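Local coordinates for protein citrate synthase (Pyrobaculum aerophilum, PDB 2IBP) that probably catalyses the condensation of oxaloacetate with acetyl-CoA and water to citrate and CoA in the tricarboxylic acid cycle, working as a homodimer, at residues E54-L59 with E63-L68; R202-Y207 with Y354-P359; S231-S236 with A377-Y382; L261-P266 with S324-E329. All coordinates share one frame; numbering follows the deposited sequence.

Overall arrangement
All four contacts are apolar, with no hydrogen bond across any pair, yet their settings differ. Interactions 1, 2 and 3 are buried, whereas interaction 4 lies farther from the centre of the chain and is only partly buried. Interactions 1 and 3 both touch the second subunit through polar groups flanking their hydrocarbon cores; no other chain reaches interactions 2 and 4. Interactions 1 and 2 adjoin where Ala57 packs on Leu206, and interaction 2 meets interaction 4 through Tyr354 and Leu261. Helices pair along their sides in interaction 1, while interactions 2, 3 and 4 use helix ends, with glycines after helices 349-356 and 252-263 and an N-capping aspartate before helix 233-244.

Interaction 1: residues E54-L59 with E63-L68; sequences EELARL and EEVSYL
Leu56 reaches from helix 53-59 to both Val65 and Leu68 of helix 62-71, and its atoms divide the work between them. CB of Leu56 lies 4.1 Å from Val65 CG2, where the two backbones come nearest, their CA atoms 7.1 Å apart. CG sits anti to the carbonyl carbon (chi1 -62°), and this carries the rest of the chain past Val65 to Leu68. There the fork of the leucine straddles a single methyl: Leu56 CD1 is 3.9 Å from Leu68 CD2, and Leu56 CD2 lies 4.0 Å from the same carbon. The two leucines cross at about a right angle and touch through their delta methyls.

The two helices form a near-antiparallel helical (alpha-alpha) hairpin, with three residues between the segments. Their short axes approach to 10.5 Å at 143°. Helix 198-210 packs beside the hairpin, with Ile209 against Val65 and Leu206 against Ala57. At the edge of the contact, the carboxylate of Glu64 turns to other partners: its OE1 bonds to Tyr403 OH of the second subunit and to Ser60 OG, and its OE2 forms a salt bridge to Arg409 of the second subunit.

With no polar bond spanning the helices to set its geometry, the contact itself rests on shape and dispersion between branched aliphatic chains, while the buried charge beside it is satisfied by hydroxyls and by the partner subunit's C-terminal tail.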
loop_
_atom_site.group_PDB
_atom_site.type_symbol
_atom_site.label_atom_id
_atom_site.label_comp_id
_atom_site.label_asym_id
_atom_site.label_seq_id
_atom_site.Cartn_x
_atom_site.Cartn_y
_atom_site.Cartn_z
ATOM N N GLU A 54 18.060 14.479 20.128
ATOM C CA GLU A 54 19.460 14.775 20.488
ATOM C C GLU A 54 19.980 13.789 21.534
ATOM O O GLU A 54 21.114 13.306 21.446
ATOM C CB GLU A 54 19.625 16.190 21.054
ATOM C CG GLU A 54 19.446 17.288 20.062
ATOM C CD GLU A 54 17.998 17.601 19.772
ATOM O OE1 GLU A 54 17.091 17.079 20.484
ATOM O OE2 GLU A 54 17.780 18.423 18.860
ATOM N N GLU A 55 19.163 13.516 22.548
ATOM C CA GLU A 55 19.567 12.615 23.625
ATOM C C GLU A 55 19.745 11.192 23.110
ATOM O O GLU A 55 20.684 10.497 23.475
ATOM C CB GLU A 55 18.530 12.636 24.746
ATOM C CG GLU A 55 18.353 13.993 25.389
ATOM C CD GLU A 55 19.621 14.492 26.054
ATOM O OE1 GLU A 55 20.455 13.653 26.466
ATOM O OE2 GLU A 55 19.772 15.728 26.178
ATOM N N LEU A 56 18.820 10.746 22.256
ATOM C CA LEU A 56 18.904 9.411 21.703
ATOM C C LEU A 56 20.087 9.269 20.756
ATOM O O LEU A 56 20.799 8.267 20.795
ATOM C CB LEU A 56 17.614 9.054 20.986
ATOM C CG LEU A 56 16.368 9.038 21.871
ATOM C CD1 LEU A 56 15.085 8.778 21.042
ATOM C CD2 LEU A 56 16.515 7.985 22.990
ATOM N N ALA A 57 20.313 10.274 19.915
ATOM C CA ALA A 57 21.459 10.227 19.015
ATOM C C ALA A 57 22.773 10.213 19.801
ATOM O O ALA A 57 23.719 9.509 19.441
ATOM C CB ALA A 57 21.437 11.397 18.078
ATOM N N ARG A 58 22.801 10.939 20.911
ATOM C CA ARG A 58 24.007 11.016 21.726
ATOM C C ARG A 58 24.257 9.738 22.535
ATOM O O ARG A 58 25.376 9.219 22.567
ATOM C CB ARG A 58 23.877 12.212 22.679
ATOM C CG ARG A 58 25.044 12.410 23.610
ATOM C CD ARG A 58 24.812 13.583 24.562
ATOM N NE ARG A 58 24.573 14.842 23.851
ATOM C CZ ARG A 58 23.419 15.510 23.829
ATOM N NH1 ARG A 58 22.387 15.113 24.559
ATOM N NH2 ARG A 58 23.321 16.633 23.129
ATOM N N LEU A 59 23.201 9.189 23.126
ATOM C CA LEU A 59 23.374 8.115 24.102
ATOM C C LEU A 59 22.875 6.736 23.723
ATOM O O LEU A 59 23.186 5.748 24.403
ATOM C CB LEU A 59 22.709 8.546 25.412
ATOM C CG LEU A 59 23.196 9.849 26.036
ATOM C CD1 LEU A 59 22.358 10.192 27.251
ATOM C CD2 LEU A 59 24.673 9.740 26.397
ATOM N N GLU A 63 19.513 -0.300 17.924
ATOM C CA GLU A 63 18.884 -1.410 18.633
ATOM C C GLU A 63 18.025 -0.877 19.774
ATOM O O GLU A 63 16.864 -1.236 19.903
ATOM C CB GLU A 63 19.918 -2.387 19.196
ATOM C CG GLU A 63 20.686 -3.194 18.133
ATOM C CD GLU A 63 21.934 -2.499 17.587
ATOM O OE1 GLU A 63 22.022 -1.252 17.621
ATOM O OE2 GLU A 63 22.824 -3.236 17.094
ATOM N N GLU A 64 18.583 0.012 20.578
ATOM C CA GLU A 64 17.841 0.550 21.719
ATOM C C GLU A 64 16.703 1.475 21.307
ATOM O O GLU A 64 15.620 1.439 21.879
ATOM C CB GLU A 64 18.790 1.246 22.687
ATOM C CG GLU A 64 18.156 1.647 23.988
ATOM C CD GLU A 64 19.149 2.311 24.914
ATOM O OE1 GLU A 64 19.598 3.432 24.593
ATOM O OE2 GLU A 64 19.425 1.729 25.999
ATOM N N VAL A 65 16.949 2.324 20.310
ATOM C CA VAL A 65 15.928 3.232 19.836
ATOM C C VAL A 65 14.781 2.458 19.191
ATOM O O VAL A 65 13.621 2.831 19.350
ATOM C CB VAL A 65 16.519 4.272 18.865
ATOM C CG1 VAL A 65 15.419 4.987 18.088
ATOM C CG2 VAL A 65 17.405 5.236 19.639
ATOM N N SER A 66 15.095 1.400 18.453
ATOM C CA SER A 66 14.050 0.604 17.826
ATOM C C SER A 66 13.194 -0.059 18.905
ATOM O O SER A 66 11.960 -0.120 18.799
ATOM C CB SER A 66 14.607 -0.397 16.804
ATOM O OG SER A 66 15.438 -1.393 17.373
ATOM N N TYR A 67 13.847 -0.534 19.970
ATOM C CA TYR A 67 13.105 -1.115 21.089
ATOM C C TYR A 67 12.147 -0.062 21.640
ATOM O O TYR A 67 10.978 -0.338 21.869
ATOM C CB TYR A 67 14.054 -1.567 22.202
ATOM C CG TYR A 67 13.363 -2.283 23.352
ATOM C CD1 TYR A 67 13.389 -3.667 23.440
ATOM C CD2 TYR A 67 12.610 -1.575 24.281
ATOM C CE1 TYR A 67 12.707 -4.341 24.447
ATOM C CE2 TYR A 67 11.931 -2.240 25.302
ATOM C CZ TYR A 67 11.990 -3.611 25.377
ATOM O OH TYR A 67 11.328 -4.270 26.403
ATOM N N LEU A 68 12.689 1.117 21.915
ATOM C CA LEU A 68 11.918 2.239 22.415
ATOM C C LEU A 68 10.707 2.552 21.531
ATOM O O LEU A 68 9.589 2.680 22.015
ATOM C CB LEU A 68 12.818 3.453 22.516
ATOM C CG LEU A 68 12.148 4.769 22.884
ATOM C CD1 LEU A 68 11.482 4.714 24.267
ATOM C CD2 LEU A 68 13.151 5.912 22.825
#

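Interaction 2: residues R202-Y207 with Y354-P359; sequences RGIDLY and YYMGIP
Ile204 and Met356 bury the most surface here, each giving up about 40 Å² as helix 198-210 meets the C-terminal end of helix 349-356. The delta methyl of Ile204 does the touching: its CD1 lies 4.1 Å from Met356 SD, and the sulfur is the nearest methionine atom to the isoleucine, with CE only slightly farther away. The two side chains cross obliquely. Met356 is extended beyond CG, its chi2 (177°) and chi3 (-173°) both near trans, and this straight reach takes CE onward to Gly203, where it rests 4.4 Å from Gly203 CA. Glycine leaves the helix surface flat at this point, and the methyl settles directly against the backbone.

A second approach to the same isoleucine tip comes from Ile358. Its CD1 stands 4.2 Å from Ile204 CD1, the two side chains meeting tip to tip. Between Met356 and Ile358 lies Gly357, whose positive phi ends the helix in a Schellman motif; its N bonds back to Tyr354 O at 3.1 Å. That turn lets Met356 and Ile358 face the same helix.

Around the cluster, Ala184 and Leu188 of helix 183-192 flank Ile204, Tyr309 of helix 297-313 packs on Met356, and Phe363 and Ile366 close on Ile358. The neighbouring Arg202 forms a salt bridge to Asp308, a magnesium ligand seen in a crystal structure of this protein, although no magnesium is bound to this chain here.

Sulfur, methyl groups and a glycine CA make up the interface, which lacks a hydrogen bond, so its cohesion is dispersive and hydrophobic.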
loop_
_atom_site.group_PDB
_atom_site.type_symbol
_atom_site.label_atom_id
_atom_site.label_comp_id
_atom_site.label_asym_id
_atom_site.label_seq_id
_atom_site.Cartn_x
_atom_site.Cartn_y
_atom_site.Cartn_z
ATOM N N ARG A 202 29.084 3.940 12.845
ATOM C CA ARG A 202 28.404 4.976 13.616
ATOM C C ARG A 202 27.473 5.804 12.739
ATOM O O ARG A 202 26.384 6.183 13.153
ATOM C CB ARG A 202 29.397 5.888 14.343
ATOM C CG ARG A 202 28.706 6.969 15.150
ATOM C CD ARG A 202 29.630 7.658 16.128
ATOM N NE ARG A 202 30.637 8.520 15.520
ATOM C CZ ARG A 202 30.509 9.834 15.330
ATOM N NH1 ARG A 202 29.362 10.471 15.577
ATOM N NH2 ARG A 202 31.527 10.518 14.838
ATOM N N GLY A 203 27.939 6.145 11.545
ATOM C CA GLY A 203 27.147 6.906 10.606
ATOM C C GLY A 203 25.860 6.197 10.246
ATOM O O GLY A 203 24.798 6.798 10.251
ATOM N N ILE A 204 25.965 4.904 9.964
ATOM C CA ILE A 204 24.771 4.123 9.630
ATOM C C ILE A 204 23.855 4.056 10.850
ATOM O O ILE A 204 22.653 4.316 10.753
ATOM C CB ILE A 204 25.114 2.718 9.101
ATOM C CG1 ILE A 204 25.876 2.829 7.771
ATOM C CG2 ILE A 204 23.830 1.875 8.916
ATOM C CD1 ILE A 204 25.105 3.527 6.650
ATOM N N ASP A 205 24.412 3.747 12.011
ATOM C CA ASP A 205 23.598 3.661 13.229
ATOM C C ASP A 205 22.883 4.991 13.485
ATOM O O ASP A 205 21.685 5.020 13.782
ATOM C CB ASP A 205 24.475 3.327 14.433
ATOM C CG ASP A 205 23.674 2.825 15.624
ATOM O OD1 ASP A 205 22.752 2.016 15.417
ATOM O OD2 ASP A 205 24.051 3.124 16.774
ATOM N N LEU A 206 23.624 6.091 13.372
ATOM C CA LEU A 206 23.057 7.412 13.589
ATOM C C LEU A 206 21.943 7.680 12.591
ATOM O O LEU A 206 20.862 8.127 12.955
ATOM C CB LEU A 206 24.134 8.488 13.469
ATOM C CG LEU A 206 23.675 9.906 13.761
ATOM C CD1 LEU A 206 23.085 10.015 15.178
ATOM C CD2 LEU A 206 24.883 10.857 13.572
ATOM N N TYR A 207 22.205 7.398 11.320
ATOM C CA TYR A 207 21.193 7.617 10.297
ATOM C C TYR A 207 19.924 6.829 10.635
ATOM O O TYR A 207 18.812 7.349 10.548
ATOM C CB TYR A 207 21.714 7.191 8.932
ATOM C CG TYR A 207 20.686 7.407 7.841
ATOM C CD1 TYR A 207 20.661 8.585 7.101
ATOM C CD2 TYR A 207 19.692 6.471 7.615
ATOM C CE1 TYR A 207 19.691 8.793 6.147
ATOM C CE2 TYR A 207 18.725 6.684 6.676
ATOM C CZ TYR A 207 18.725 7.841 5.957
ATOM O OH TYR A 207 17.741 8.042 5.027
ATOM N N TYR A 354 27.410 8.499 0.007
ATOM C CA TYR A 354 28.131 8.597 -1.252
ATOM C C TYR A 354 29.593 8.193 -1.040
ATOM O O TYR A 354 30.140 7.389 -1.783
ATOM C CB TYR A 354 28.029 10.022 -1.812
ATOM C CG TYR A 354 28.813 10.237 -3.090
ATOM C CD1 TYR A 354 28.218 10.095 -4.332
ATOM C CD2 TYR A 354 30.140 10.638 -3.036
ATOM C CE1 TYR A 354 28.942 10.278 -5.486
ATOM C CE2 TYR A 354 30.856 10.866 -4.179
ATOM C CZ TYR A 354 30.263 10.677 -5.392
ATOM O OH TYR A 354 31.018 10.896 -6.524
ATOM N N TYR A 355 30.220 8.765 -0.020
ATOM C CA TYR A 355 31.622 8.488 0.247
ATOM C C TYR A 355 31.873 7.052 0.720
ATOM O O TYR A 355 32.959 6.492 0.474
ATOM C CB TYR A 355 32.194 9.505 1.224
ATOM C CG TYR A 355 32.436 10.884 0.642
ATOM C CD1 TYR A 355 32.979 11.027 -0.620
ATOM C CD2 TYR A 355 32.310 12.024 1.427
ATOM C CE1 TYR A 355 33.273 12.284 -1.148
ATOM C CE2 TYR A 355 32.643 13.294 0.925
ATOM C CZ TYR A 355 33.121 13.409 -0.364
ATOM O OH TYR A 355 33.459 14.645 -0.866
ATOM N N MET A 356 30.876 6.466 1.382
ATOM C CA MET A 356 30.942 5.076 1.827
ATOM C C MET A 356 30.811 4.075 0.677
ATOM O O MET A 356 30.992 2.870 0.869
ATOM C CB MET A 356 29.853 4.786 2.853
ATOM C CG MET A 356 30.016 5.507 4.164
ATOM S SD MET A 356 28.586 5.099 5.172
ATOM C CE MET A 356 28.804 6.181 6.579
ATOM N N GLY A 357 30.469 4.556 -0.510
ATOM C CA GLY A 357 30.340 3.692 -1.678
ATOM C C GLY A 357 28.952 3.106 -1.828
ATOM O O GLY A 357 28.746 2.153 -2.571
ATOM N N ILE A 358 27.987 3.676 -1.117
ATOM C CA ILE A 358 26.607 3.206 -1.232
ATOM C C ILE A 358 26.026 3.873 -2.468
ATOM O O ILE A 358 26.039 5.109 -2.581
ATOM C CB ILE A 358 25.781 3.604 -0.015
ATOM C CG1 ILE A 358 26.351 2.911 1.241
ATOM C CG2 ILE A 358 24.287 3.285 -0.254
ATOM C CD1 ILE A 358 25.724 3.357 2.533
ATOM N N PRO A 359 25.599 3.064 -3.453
ATOM C CA PRO A 359 25.025 3.667 -4.659
ATOM C C PRO A 359 23.762 4.479 -4.352
ATOM O O PRO A 359 23.017 4.162 -3.427
ATOM C CB PRO A 359 24.719 2.461 -5.555
ATOM C CG PRO A 359 25.558 1.380 -5.031
ATOM C CD PRO A 359 25.631 1.602 -3.544
#

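Interaction 3: residues S231-S236 with A377-Y382; sequences SDLYSS and AHVLEY
Leu233, in the first turn of helix 233-244, lies alongside Val379 of helix 363-382, the two side chains pointing opposite ways. The meeting is tight: Leu233 CD2 and Val379 CG1 are 3.4 Å apart, closer than usual van der Waals contact, and the same leucine methyl is 3.9 Å from Val379 CB. The valine has CG1 anti to its backbone nitrogen (chi1 166°), which presents that methyl to the leucine and leaves CG2 to approach Ser236 CB, at 4.3 Å. The other branch of the leucine turns to Leu380: Leu233 CD1 meets Leu380 CD2 at 4.2 Å, these two chains roughly perpendicular to each other.

One step outward, Asp232 caps the start of this helix. It occupies the N-cap position, its OD2 accepting from Ser235 N at 3.0 Å with an N-H...O angle of 158°; the donor comes from above the carboxylate plane, 57° out of it. The cap is itself held from outside, by Asn127 on OD2 and by a salt bridge from Lys245 of the second subunit to OD1. The dimer interface thus probably helps to place the start of the helix that carries Leu233, and the carboxylate there would probably also interact favourably with the helix dipole.

Further out, helix 141-169 packs behind the leucines, with Ile150 on Leu233 and Ala147 on Leu380. Helix 218-227 lies by the valine and serine through Ala227, and on the far flank Glu381 and His378 bond to Lys32 in strand 30-34.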
loop_
_atom_site.group_PDB
_atom_site.type_symbol
_atom_site.label_atom_id
_atom_site.label_comp_id
_atom_site.label_asym_id
_atom_site.label_seq_id
_atom_site.Cartn_x
_atom_site.Cartn_y
_atom_site.Cartn_z
ATOM N N SER A 231 -4.885 -6.803 7.364
ATOM C CA SER A 231 -3.886 -7.453 6.549
ATOM C C SER A 231 -2.619 -7.570 7.400
ATOM O O SER A 231 -2.465 -6.882 8.399
ATOM C CB SER A 231 -3.613 -6.658 5.272
ATOM O OG SER A 231 -2.694 -7.340 4.443
ATOM N N ASP A 232 -1.714 -8.436 6.981
ATOM C CA ASP A 232 -0.563 -8.728 7.801
ATOM C C ASP A 232 0.496 -7.650 7.819
ATOM O O ASP A 232 0.578 -6.817 6.918
ATOM C CB ASP A 232 0.042 -10.050 7.383
ATOM C CG ASP A 232 0.669 -9.980 6.021
ATOM O OD1 ASP A 232 -0.072 -10.007 4.999
ATOM O OD2 ASP A 232 1.908 -9.918 5.982
ATOM N N LEU A 233 1.351 -7.709 8.839
ATOM C CA LEU A 233 2.411 -6.724 9.013
ATOM C C LEU A 233 3.391 -6.655 7.870
ATOM O O LEU A 233 3.871 -5.564 7.522
ATOM C CB LEU A 233 3.144 -6.969 10.327
ATOM C CG LEU A 233 2.371 -6.512 11.556
ATOM C CD1 LEU A 233 2.824 -7.258 12.823
ATOM C CD2 LEU A 233 2.487 -5.011 11.715
ATOM N N TYR A 234 3.738 -7.803 7.295
ATOM C CA TYR A 234 4.647 -7.793 6.168
ATOM C C TYR A 234 3.994 -7.056 5.000
ATOM O O TYR A 234 4.624 -6.236 4.348
ATOM C CB TYR A 234 5.020 -9.204 5.764
ATOM C CG TYR A 234 6.009 -9.900 6.678
ATOM C CD1 TYR A 234 7.356 -9.940 6.350
ATOM C CD2 TYR A 234 5.587 -10.603 7.791
ATOM C CE1 TYR A 234 8.269 -10.631 7.116
ATOM C CE2 TYR A 234 6.509 -11.278 8.597
ATOM C CZ TYR A 234 7.843 -11.298 8.240
ATOM O OH TYR A 234 8.790 -11.986 8.994
ATOM N N SER A 235 2.748 -7.382 4.705
ATOM C CA SER A 235 2.048 -6.719 3.605
ATOM C C SER A 235 1.921 -5.211 3.841
ATOM O O SER A 235 2.071 -4.400 2.918
ATOM C CB SER A 235 0.678 -7.362 3.401
ATOM O OG SER A 235 0.881 -8.690 2.950
ATOM N N SER A 236 1.693 -4.821 5.092
ATOM C CA SER A 236 1.603 -3.402 5.431
ATOM C C SER A 236 2.945 -2.692 5.162
ATOM O O SER A 236 2.993 -1.579 4.625
ATOM C CB SER A 236 1.174 -3.238 6.874
ATOM O OG SER A 236 -0.134 -3.780 7.061
ATOM N N ALA A 377 5.549 0.055 14.436
ATOM C CA ALA A 377 5.035 0.628 15.690
ATOM C C ALA A 377 3.695 1.307 15.431
ATOM O O ALA A 377 2.763 1.228 16.235
ATOM C CB ALA A 377 6.022 1.635 16.282
ATOM N N HIS A 378 3.613 2.033 14.317
ATOM C CA HIS A 378 2.384 2.746 13.973
ATOM C C HIS A 378 1.240 1.786 13.702
ATOM O O HIS A 378 0.138 2.017 14.155
ATOM C CB HIS A 378 2.589 3.669 12.787
ATOM C CG HIS A 378 3.098 5.022 13.158
ATOM N ND1 HIS A 378 2.267 6.041 13.577
ATOM C CD2 HIS A 378 4.345 5.550 13.117
ATOM C CE1 HIS A 378 2.985 7.123 13.812
ATOM N NE2 HIS A 378 4.251 6.847 13.558
ATOM N N VAL A 379 1.533 0.689 13.012
ATOM C CA VAL A 379 0.518 -0.336 12.743
ATOM C C VAL A 379 0.002 -0.928 14.051
ATOM O O VAL A 379 -1.208 -0.975 14.294
ATOM C CB VAL A 379 1.032 -1.447 11.834
ATOM C CG1 VAL A 379 0.070 -2.655 11.855
ATOM C CG2 VAL A 379 1.206 -0.888 10.417
ATOM N N LEU A 380 0.923 -1.352 14.911
ATOM C CA LEU A 380 0.529 -1.943 16.181
ATOM C C LEU A 380 -0.283 -0.963 17.009
ATOM O O LEU A 380 -1.257 -1.355 17.657
ATOM C CB LEU A 380 1.739 -2.457 16.943
ATOM C CG LEU A 380 2.478 -3.571 16.201
ATOM C CD1 LEU A 380 3.727 -3.983 16.951
ATOM C CD2 LEU A 380 1.606 -4.775 15.921
ATOM N N GLU A 381 0.095 0.305 16.980
ATOM C CA GLU A 381 -0.654 1.317 17.691
ATOM C C GLU A 381 -2.081 1.428 17.153
ATOM O O GLU A 381 -3.040 1.451 17.913
ATOM C CB GLU A 381 0.048 2.664 17.600
ATOM C CG GLU A 381 -0.645 3.759 18.359
ATOM C CD GLU A 381 0.140 5.036 18.338
ATOM O OE1 GLU A 381 0.290 5.611 17.237
ATOM O OE2 GLU A 381 0.591 5.469 19.427
ATOM N N TYR A 382 -2.222 1.455 15.831
ATOM C CA TYR A 382 -3.539 1.556 15.217
ATOM C C TYR A 382 -4.396 0.357 15.593
ATOM O O TYR A 382 -5.598 0.491 15.817
ATOM C CB TYR A 382 -3.427 1.670 13.698
ATOM C CG TYR A 382 -4.710 2.125 13.067
ATOM C CD1 TYR A 382 -5.158 3.421 13.272
ATOM C CD2 TYR A 382 -5.471 1.274 12.272
ATOM C CE1 TYR A 382 -6.343 3.858 12.728
ATOM C CE2 TYR A 382 -6.656 1.714 11.685
ATOM C CZ TYR A 382 -7.094 3.006 11.946
ATOM O OH TYR A 382 -8.278 3.470 11.422
#

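Interaction 4: residues L261-P266 with S324-E329; sequences LEIGTP and SAIEQE
The carbonyl oxygen of Ile263 accepts a hydrogen bond from Lys268 NZ, and Thr265 N donates to the same oxygen in a weak bond of 2.8 Å. Both bonds fall where helix 252-263 gives way to the loop, just where the side chain of Ile263 sets out toward helix 319-332. Its CD1 meets Ile326 CD1 at 3.8 Å, and the two isoleucines reach for each other tip to tip. Both have CG1 anti to the carbonyl carbon, with chi1 near -70° in each, and both continue extended, so the delta methyls stand at the far ends of matching chains.

The loop is a helix-to-helix connection, between helix 252-263 and helix 269-276. Gly264 leaves the helix with positive phi, and Thr265 forms an ST turn, its OG1 accepting from the N-H of Ala267, ahead of helix 269-276. By comparison with other citrate synthases this part probably belongs to the small domain.

Pro266 then brings the loop against the second helix, where the CA atoms of Pro266 and Ala325 are 5.6 Å apart. The alanine methyl is shared by two atoms of the proline: Ala325 CB lies 3.7 Å from Pro266 O and 3.8 Å from Pro266 CB. Ala269 lies on the same methyl from helix 269-276, and Ala321 and Ile322, also of helix 319-332, touch Pro266. Ile263 also touches Ile272 and Ile322, while Ile326 packs on Phe347.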
loop_
_atom_site.group_PDB
_atom_site.type_symbol
_atom_site.label_atom_id
_atom_site.label_comp_id
_atom_site.label_asym_id
_atom_site.label_seq_id
_atom_site.Cartn_x
_atom_site.Cartn_y
_atom_site.Cartn_z
ATOM N N LEU A 261 27.829 17.908 -6.601
ATOM C CA LEU A 261 28.821 17.466 -7.583
ATOM C C LEU A 261 28.832 18.388 -8.796
ATOM O O LEU A 261 29.898 18.708 -9.332
ATOM C CB LEU A 261 28.564 16.026 -8.016
ATOM C CG LEU A 261 28.873 14.980 -6.944
ATOM C CD1 LEU A 261 28.311 13.623 -7.362
ATOM C CD2 LEU A 261 30.383 14.895 -6.644
ATOM N N GLU A 262 27.654 18.808 -9.234
ATOM C CA GLU A 262 27.539 19.692 -10.402
ATOM C C GLU A 262 28.083 21.082 -10.086
ATOM O O GLU A 262 28.821 21.665 -10.882
ATOM C CB GLU A 262 26.085 19.792 -10.849
ATOM C CG GLU A 262 25.884 20.603 -12.124
ATOM C CD GLU A 262 24.433 20.621 -12.582
ATOM O OE1 GLU A 262 23.556 20.150 -11.821
ATOM O OE2 GLU A 262 24.171 21.104 -13.706
ATOM N N ILE A 263 27.775 21.576 -8.891
ATOM C CA ILE A 263 28.239 22.890 -8.439
ATOM C C ILE A 263 29.771 22.913 -8.457
ATOM O O ILE A 263 30.389 23.841 -8.999
ATOM C CB ILE A 263 27.673 23.212 -7.048
ATOM C CG1 ILE A 263 26.174 23.464 -7.163
ATOM C CG2 ILE A 263 28.370 24.455 -6.440
ATOM C CD1 ILE A 263 25.451 23.518 -5.826
ATOM N N GLY A 264 30.375 21.881 -7.882
ATOM C CA GLY A 264 31.818 21.672 -7.939
ATOM C C GLY A 264 32.708 22.562 -7.102
ATOM O O GLY A 264 33.723 22.109 -6.577
ATOM N N THR A 265 32.328 23.823 -6.959
ATOM C CA THR A 265 33.143 24.782 -6.225
ATOM C C THR A 265 32.345 25.520 -5.160
ATOM O O THR A 265 31.307 26.099 -5.449
ATOM C CB THR A 265 33.809 25.816 -7.160
ATOM O OG1 THR A 265 34.397 26.863 -6.375
ATOM C CG2 THR A 265 32.809 26.424 -8.094
ATOM N N PRO A 266 32.817 25.474 -3.902
ATOM C CA PRO A 266 32.162 26.210 -2.818
ATOM C C PRO A 266 32.049 27.718 -3.079
ATOM O O PRO A 266 31.211 28.383 -2.462
ATOM C CB PRO A 266 33.054 25.939 -1.606
ATOM C CG PRO A 266 33.788 24.690 -1.940
ATOM C CD PRO A 266 33.958 24.669 -3.421
ATOM N N SER A 324 28.680 22.881 3.144
ATOM C CA SER A 324 28.959 23.825 4.229
ATOM C C SER A 324 28.908 25.295 3.780
ATOM O O SER A 324 28.347 26.148 4.465
ATOM C CB SER A 324 30.325 23.537 4.845
ATOM O OG SER A 324 30.304 22.310 5.543
ATOM N N ALA A 325 29.467 25.566 2.608
ATOM C CA ALA A 325 29.474 26.919 2.054
ATOM C C ALA A 325 28.053 27.404 1.802
ATOM O O ALA A 325 27.695 28.530 2.137
ATOM C CB ALA A 325 30.290 26.948 0.775
ATOM N N ILE A 326 27.246 26.527 1.222
ATOM C CA ILE A 326 25.865 26.838 0.945
ATOM C C ILE A 326 25.104 27.039 2.241
ATOM O O ILE A 326 24.348 27.998 2.391
ATOM C CB ILE A 326 25.232 25.732 0.112
ATOM C CG1 ILE A 326 25.850 25.739 -1.295
ATOM C CG2 ILE A 326 23.700 25.898 0.035
ATOM C CD1 ILE A 326 25.425 24.592 -2.157
ATOM N N GLU A 327 25.317 26.138 3.194
ATOM C CA GLU A 327 24.652 26.254 4.481
ATOM C C GLU A 327 24.931 27.602 5.142
ATOM O O GLU A 327 24.017 28.266 5.613
ATOM C CB GLU A 327 25.095 25.133 5.428
ATOM C CG GLU A 327 24.310 25.131 6.716
ATOM C CD GLU A 327 25.159 24.839 7.925
ATOM O OE1 GLU A 327 26.327 25.280 7.959
ATOM O OE2 GLU A 327 24.622 24.274 8.895
ATOM N N GLN A 328 26.201 28.006 5.175
ATOM C CA GLN A 328 26.580 29.273 5.791
ATOM C C GLN A 328 25.870 30.462 5.148
ATOM O O GLN A 328 25.333 31.332 5.847
ATOM C CB GLN A 328 28.093 29.431 5.742
ATOM C CG GLN A 328 28.802 28.410 6.632
ATOM C CD GLN A 328 30.291 28.292 6.358
ATOM O OE1 GLN A 328 30.943 27.360 6.834
ATOM N NE2 GLN A 328 30.828 29.210 5.559
ATOM N N GLU A 329 25.748 30.425 3.828
ATOM C CA GLU A 329 25.073 31.493 3.105
ATOM C C GLU A 329 23.586 31.505 3.421
ATOM O O GLU A 329 23.005 32.564 3.687
ATOM C CB GLU A 329 25.327 31.377 1.602
ATOM C CG GLU A 329 26.788 31.614 1.230
ATOM C CD GLU A 329 27.286 33.011 1.615
ATOM O OE1 GLU A 329 26.472 33.961 1.654
ATOM O OE2 GLU A 329 28.507 33.166 1.832
#